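Local coordinates for TRAS1 ORF2p (Bombyx mori, PDB 1WDU), which carries an N-terminal endonuclease domain, the part modelled here, and probably nicks chromosomal DNA where this telomere-specific non-LTR retrotransposon inserts, at residues Arg148-Trp162 with Arg206-Ile220. The protein carries 1 engineered substitution. Sequence-based numbering, arbitrary orientation.
Sequences RLIFGGDANAKSTWW and RVDVTFCTEDMLDLI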
loop_
_atom_site.group_PDB
_atom_site.type_symbol
_atom_site.label_atom_id
_atom_site.label_comp_id
_atom_site.label_asym_id
_atom_site.label_seq_id
_atom_site.Cartn_x
_atom_site.Cartn_y
_atom_site.Cartn_z
ATOM N N ARG A 148 -5.449 8.334 -11.892
ATOM C CA ARG A 148 -5.137 6.912 -11.824
ATOM C C ARG A 148 -4.017 6.563 -10.838
ATOM O O ARG A 148 -3.150 5.753 -11.146
ATOM C CB ARG A 148 -4.749 6.424 -13.221
ATOM C CG ARG A 148 -5.779 6.733 -14.286
ATOM C CD ARG A 148 -7.048 5.951 -14.037
ATOM N NE ARG A 148 -8.165 6.481 -14.810
ATOM C CZ ARG A 148 -9.386 5.963 -14.797
ATOM N NH1 ARG A 148 -9.639 4.898 -14.049
ATOM N NH2 ARG A 148 -10.352 6.510 -15.521
ATOM N N LEU A 149 -4.027 7.177 -9.664
ATOM C CA LEU A 149 -3.008 6.885 -8.671
ATOM C C LEU A 149 -3.614 6.256 -7.419
ATOM O O LEU A 149 -4.664 6.690 -6.953
ATOM C CB LEU A 149 -2.257 8.163 -8.266
ATOM C CG LEU A 149 -1.478 8.975 -9.312
ATOM C CD1 LEU A 149 -0.665 10.051 -8.592
ATOM C CD2 LEU A 149 -0.550 8.079 -10.112
ATOM N N ILE A 150 -2.954 5.225 -6.897
ATOM C CA ILE A 150 -3.376 4.554 -5.662
ATOM C C ILE A 150 -2.115 4.276 -4.841
ATOM O O ILE A 150 -1.170 3.657 -5.335
ATOM C CB ILE A 150 -4.069 3.185 -5.905
ATOM C CG1 ILE A 150 -5.298 3.343 -6.804
ATOM C CG2 ILE A 150 -4.511 2.597 -4.567
ATOM C CD1 ILE A 150 -5.992 2.007 -7.126
ATOM N N PHE A 151 -2.109 4.738 -3.594
ATOM C CA PHE A 151 -0.972 4.549 -2.702
ATOM C C PHE A 151 -1.418 3.739 -1.517
ATOM O O PHE A 151 -2.518 3.931 -1.009
ATOM C CB PHE A 151 -0.447 5.875 -2.132
ATOM C CG PHE A 151 0.146 6.804 -3.146
ATOM C CD1 PHE A 151 -0.669 7.508 -4.028
ATOM C CD2 PHE A 151 1.526 7.022 -3.178
ATOM C CE1 PHE A 151 -0.116 8.426 -4.928
ATOM C CE2 PHE A 151 2.088 7.930 -4.072
ATOM C CZ PHE A 151 1.260 8.635 -4.951
ATOM N N GLY A 152 -0.542 2.860 -1.053
ATOM C CA GLY A 152 -0.862 2.054 0.107
ATOM C C GLY A 152 0.406 1.703 0.857
ATOM O O GLY A 152 1.415 1.318 0.251
ATOM N N GLY A 153 0.366 1.850 2.174
ATOM C CA GLY A 153 1.523 1.513 2.966
ATOM C C GLY A 153 1.408 1.879 4.430
ATOM O O GLY A 153 0.333 2.213 4.929
ATOM N N ASP A 154 2.548 1.797 5.109
ATOM C CA ASP A 154 2.660 2.116 6.516
ATOM C C ASP A 154 3.333 3.482 6.601
ATOM O O ASP A 154 4.497 3.625 6.252
ATOM C CB ASP A 154 3.523 1.060 7.222
ATOM C CG ASP A 154 3.638 1.296 8.715
ATOM O OD1 ASP A 154 3.088 2.301 9.211
ATOM O OD2 ASP A 154 4.285 0.473 9.395
ATOM N N ALA A 155 2.596 4.481 7.060
ATOM C CA ALA A 155 3.137 5.827 7.183
ATOM C C ALA A 155 3.713 6.106 8.564
ATOM O O ALA A 155 4.390 7.121 8.758
ATOM C CB ALA A 155 2.050 6.844 6.878
ATOM N N ASN A 156 3.458 5.208 9.516
ATOM C CA ASN A 156 3.918 5.413 10.886
ATOM C C ASN A 156 3.596 6.863 11.255
ATOM O O ASN A 156 4.455 7.602 11.730
ATOM C CB ASN A 156 5.429 5.181 11.003
ATOM C CG ASN A 156 5.786 3.721 11.172
ATOM O OD1 ASN A 156 6.440 3.125 10.314
ATOM N ND2 ASN A 156 5.358 3.135 12.282
ATOM N N ALA A 157 2.358 7.265 10.996
ATOM C CA ALA A 157 1.896 8.625 11.273
ATOM C C ALA A 157 0.434 8.522 11.670
ATOM O O ALA A 157 -0.323 7.729 11.104
ATOM C CB ALA A 157 2.044 9.513 10.026
ATOM N N LYS A 158 0.032 9.338 12.631
ATOM C CA LYS A 158 -1.331 9.284 13.126
ATOM C C LYS A 158 -2.184 10.450 12.708
ATOM O O LYS A 158 -1.739 11.594 12.714
ATOM C CB LYS A 158 -1.319 9.194 14.655
ATOM C CG LYS A 158 -0.438 8.083 15.198
ATOM C CD LYS A 158 -0.605 7.901 16.700
ATOM C CE LYS A 158 0.164 6.676 17.186
ATOM N NZ LYS A 158 -0.223 6.285 18.579
ATOM N N SER A 159 -3.425 10.150 12.354
ATOM C CA SER A 159 -4.379 11.169 11.969
ATOM C C SER A 159 -5.797 10.635 12.070
ATOM O O SER A 159 -6.093 9.518 11.619
ATOM C CB SER A 159 -4.128 11.645 10.549
ATOM O OG SER A 159 -5.149 12.545 10.168
ATOM N N THR A 160 -6.676 11.430 12.667
ATOM C CA THR A 160 -8.061 11.017 12.803
ATOM C C THR A 160 -8.695 10.882 11.427
ATOM O O THR A 160 -9.745 10.265 11.288
ATOM C CB THR A 160 -8.880 12.014 13.671
ATOM O OG1 THR A 160 -8.792 13.334 13.123
ATOM C CG2 THR A 160 -8.348 12.028 15.089
ATOM N N TRP A 161 -8.064 11.458 10.407
ATOM C CA TRP A 161 -8.606 11.344 9.054
ATOM C C TRP A 161 -8.565 9.894 8.558
ATOM O O TRP A 161 -9.262 9.539 7.615
ATOM C CB TRP A 161 -7.862 12.260 8.084
ATOM C CG TRP A 161 -8.264 13.680 8.238
ATOM C CD1 TRP A 161 -7.549 14.682 8.839
ATOM C CD2 TRP A 161 -9.505 14.260 7.827
ATOM N NE1 TRP A 161 -8.273 15.847 8.825
ATOM C CE2 TRP A 161 -9.478 15.617 8.210
ATOM C CE3 TRP A 161 -10.643 13.763 7.172
ATOM C CZ2 TRP A 161 -10.546 16.487 7.960
ATOM C CZ3 TRP A 161 -11.705 14.627 6.922
ATOM C CH2 TRP A 161 -11.648 15.976 7.318
ATOM N N TRP A 162 -7.725 9.070 9.182
ATOM C CA TRP A 162 -7.670 7.658 8.835
ATOM C C TRP A 162 -7.872 6.804 10.097
ATOM O O TRP A 162 -7.275 5.740 10.261
ATOM C CB TRP A 162 -6.376 7.290 8.065
ATOM C CG TRP A 162 -5.058 7.633 8.698
ATOM C CD1 TRP A 162 -4.409 6.944 9.686
ATOM C CD2 TRP A 162 -4.193 8.724 8.333
ATOM N NE1 TRP A 162 -3.185 7.535 9.954
ATOM C CE2 TRP A 162 -3.034 8.628 9.137
ATOM C CE3 TRP A 162 -4.286 9.768 7.403
ATOM C CZ2 TRP A 162 -1.975 9.540 9.036
ATOM C CZ3 TRP A 162 -3.232 10.678 7.305
ATOM C CH2 TRP A 162 -2.092 10.553 8.119
ATOM N N ARG A 206 -3.508 2.982 14.367
ATOM C CA ARG A 206 -3.818 2.954 12.943
ATOM C C ARG A 206 -2.800 3.869 12.275
ATOM O O ARG A 206 -2.970 5.087 12.254
ATOM C CB ARG A 206 -5.249 3.456 12.671
ATOM C CG ARG A 206 -6.345 2.410 12.892
ATOM C CD ARG A 206 -7.762 3.006 12.805
ATOM N NE ARG A 206 -8.164 3.417 11.457
ATOM C CZ ARG A 206 -8.788 2.633 10.574
ATOM N NH1 ARG A 206 -9.094 1.376 10.880
ATOM N NH2 ARG A 206 -9.131 3.114 9.383
ATOM N N VAL A 207 -1.733 3.274 11.749
ATOM C CA VAL A 207 -0.681 4.041 11.095
ATOM C C VAL A 207 -0.556 3.709 9.607
ATOM O O VAL A 207 0.273 4.291 8.900
ATOM C CB VAL A 207 0.687 3.828 11.800
ATOM C CG1 VAL A 207 0.624 4.369 13.220
ATOM C CG2 VAL A 207 1.054 2.354 11.825
ATOM N N ASP A 208 -1.388 2.783 9.137
ATOM C CA ASP A 208 -1.385 2.392 7.729
ATOM C C ASP A 208 -2.422 3.218 6.962
ATOM O O ASP A 208 -3.569 3.343 7.386
ATOM C CB ASP A 208 -1.697 0.899 7.591
ATOM C CG ASP A 208 -0.675 0.024 8.295
ATOM O OD1 ASP A 208 -0.900 -0.325 9.479
ATOM O OD2 ASP A 208 0.361 -0.310 7.670
ATOM N N VAL A 209 -2.022 3.784 5.831
ATOM C CA VAL A 209 -2.937 4.611 5.055
ATOM C C VAL A 209 -2.996 4.188 3.594
ATOM O O VAL A 209 -2.019 3.673 3.038
ATOM C CB VAL A 209 -2.537 6.132 5.108
ATOM C CG1 VAL A 209 -3.753 7.001 4.818
ATOM C CG2 VAL A 209 -1.953 6.486 6.468
ATOM N N THR A 210 -4.169 4.391 2.996
ATOM C CA THR A 210 -4.417 4.086 1.592
ATOM C C THR A 210 -5.085 5.332 1.026
ATOM O O THR A 210 -6.087 5.797 1.564
ATOM C CB THR A 210 -5.398 2.903 1.412
ATOM O OG1 THR A 210 -4.941 1.769 2.157
ATOM C CG2 THR A 210 -5.508 2.530 -0.061
ATOM N N PHE A 211 -4.538 5.882 -0.047
ATOM C CA PHE A 211 -5.124 7.073 -0.638
ATOM C C PHE A 211 -4.967 7.060 -2.144
ATOM O O PHE A 211 -4.105 6.361 -2.681
ATOM C CB PHE A 211 -4.513 8.339 -0.008
ATOM C CG PHE A 211 -3.008 8.330 0.083
ATOM C CD1 PHE A 211 -2.230 8.841 -0.947
ATOM C CD2 PHE A 211 -2.373 7.882 1.231
ATOM C CE1 PHE A 211 -0.837 8.919 -0.833
ATOM C CE2 PHE A 211 -0.971 7.955 1.352
ATOM C CZ PHE A 211 -0.212 8.475 0.317
ATOM N N CYS A 212 -5.807 7.825 -2.827
ATOM C CA CYS A 212 -5.786 7.845 -4.283
ATOM C C CYS A 212 -6.233 9.170 -4.864
ATOM O O CYS A 212 -6.808 10.004 -4.173
ATOM C CB CYS A 212 -6.732 6.767 -4.808
ATOM S SG CYS A 212 -8.453 7.021 -4.248
ATOM N N THR A 213 -5.976 9.343 -6.155
ATOM C CA THR A 213 -6.395 10.543 -6.865
ATOM C C THR A 213 -7.927 10.539 -6.856
ATOM O O THR A 213 -8.545 9.489 -6.679
ATOM C CB THR A 213 -5.901 10.515 -8.315
ATOM O OG1 THR A 213 -6.160 9.219 -8.872
ATOM C CG2 THR A 213 -4.414 10.809 -8.378
ATOM N N GLU A 214 -8.534 11.706 -7.044
ATOM C CA GLU A 214 -9.996 11.835 -7.034
ATOM C C GLU A 214 -10.706 10.862 -7.978
ATOM O O GLU A 214 -11.668 10.199 -7.587
ATOM C CB GLU A 214 -10.384 13.282 -7.382
ATOM C CG GLU A 214 -11.885 13.557 -7.511
ATOM C CD GLU A 214 -12.621 13.492 -6.183
ATOM O OE1 GLU A 214 -12.183 14.168 -5.225
ATOM O OE2 GLU A 214 -13.644 12.775 -6.099
ATOM N N ASP A 215 -10.220 10.774 -9.212
ATOM C CA ASP A 215 -10.808 9.903 -10.227
ATOM C C ASP A 215 -10.900 8.428 -9.837
ATOM O O ASP A 215 -11.679 7.683 -10.421
ATOM C CB ASP A 215 -10.026 10.037 -11.542
ATOM C CG ASP A 215 -8.669 9.331 -11.501
ATOM O OD1 ASP A 215 -8.620 8.110 -11.770
ATOM O OD2 ASP A 215 -7.657 9.995 -11.198
ATOM N N MET A 216 -10.115 7.998 -8.854
ATOM C CA MET A 216 -10.150 6.599 -8.436
ATOM C C MET A 216 -11.373 6.286 -7.600
ATOM O O MET A 216 -11.859 5.153 -7.599
ATOM C CB MET A 216 -8.872 6.224 -7.691
ATOM C CG MET A 216 -7.679 6.087 -8.619
ATOM S SD MET A 216 -8.084 5.042 -10.042
ATOM C CE MET A 216 -8.421 3.470 -9.209
ATOM N N LEU A 217 -11.864 7.279 -6.869
ATOM C CA LEU A 217 -13.083 7.076 -6.099
ATOM C C LEU A 217 -14.095 6.797 -7.209
ATOM O O LEU A 217 -14.074 7.478 -8.233
ATOM C CB LEU A 217 -13.454 8.353 -5.345
ATOM C CG LEU A 217 -12.788 8.633 -3.997
ATOM C CD1 LEU A 217 -11.303 8.408 -4.078
ATOM C CD2 LEU A 217 -13.086 10.067 -3.583
ATOM N N ASP A 218 -14.953 5.800 -7.014
ATOM C CA ASP A 218 -15.968 5.382 -7.998
ATOM C C ASP A 218 -15.511 4.083 -8.650
ATOM O O ASP A 218 -16.291 3.397 -9.316
ATOM C CB ASP A 218 -16.195 6.428 -9.105
ATOM C CG ASP A 218 -17.094 7.571 -8.664
ATOM O OD1 ASP A 218 -17.465 8.395 -9.529
ATOM O OD2 ASP A 218 -17.430 7.646 -7.462
ATOM N N LEU A 219 -14.230 3.769 -8.464
ATOM C CA LEU A 219 -13.638 2.547 -8.996
ATOM C C LEU A 219 -13.167 1.677 -7.835
ATOM O O LEU A 219 -12.731 0.545 -8.038
ATOM C CB LEU A 219 -12.443 2.880 -9.890
ATOM C CG LEU A 219 -12.669 3.189 -11.373
ATOM C CD1 LEU A 219 -13.853 4.123 -11.559
ATOM C CD2 LEU A 219 -11.399 3.802 -11.939
ATOM N N ILE A 220 -13.269 2.208 -6.619
ATOM C CA ILE A 220 -12.813 1.486 -5.436
ATOM C C ILE A 220 -13.888 1.331 -4.372
ATOM O O ILE A 220 -14.620 2.273 -4.085
ATOM C CB ILE A 220 -11.588 2.211 -4.804
ATOM C CG1 ILE A 220 -10.397 2.141 -5.764
ATOM C CG2 ILE A 220 -11.249 1.605 -3.447
ATOM C CD1 ILE A 220 -9.195 2.923 -5.302
#
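Val209 lays its CG2 methyl over one face of the Trp162 indole, 3.6 Å from the centroid of the five-membered ring and almost on its normal, a CH-pi contact. Ser159 CB covers the opposite face nearer the rim, and the carbonyl O of Arg206 lies in plane at the edge. Chi1 of 55° sets Trp162 CG between its own backbone N and carbonyl carbon, folding the indole back against the strand. With the indole cut back to an alanine, the Val209 methyls would probably lose their aromatic cover and a gap would open between sheet and loop. The Trp162 carbonyl is gripped separately: Arg206 NE, with the oxygen close to the guanidinium plane, donates to Trp162 O at 2.8 Å, and NH1 of the same group reaches Val191. Farther along this face, the Phe151 and Phe211 rings are near parallel (19°) but slid apart, and Phe151 CB sits over the Phe211 ring, 3.6 Å from its centroid.

Beneath these side chains, strands 149-154 and 208-212 run antiparallel; Phe151-Phe211 and Gly153-Val209 are the hydrogen-bonded pairs. Where the pairing ends, Thr213 OG1 takes the Leu149 N-H at 3.1 Å, nearly straight, while Asp215 OD2 receives Arg148 N through its syn lone pair and also the Thr213 hydroxyl. Asp215 OD1 stands over a face of the Arg148 guanidinium, a salt bridge of charge alone. At the other end Asp154 OD1 closes an Asx turn on Asn156 N; it lies 4.1 Å from Asp208 OD2, two like charges close together, while Asp208 OD1 is hydrogen-bonded to Thr193 OG1. A phosphate ion, probably from the crystallisation liquor, sits beside Asp154.

In the four-layered alpha/beta sandwich of this DNase I-like domain, strand 116-123 flanks 149-154 in parallel, Ile150 packs on strand 237-241 of the other sheet, and helix 169-181 backs Ala155 and Trp162 through Leu174 and Met175.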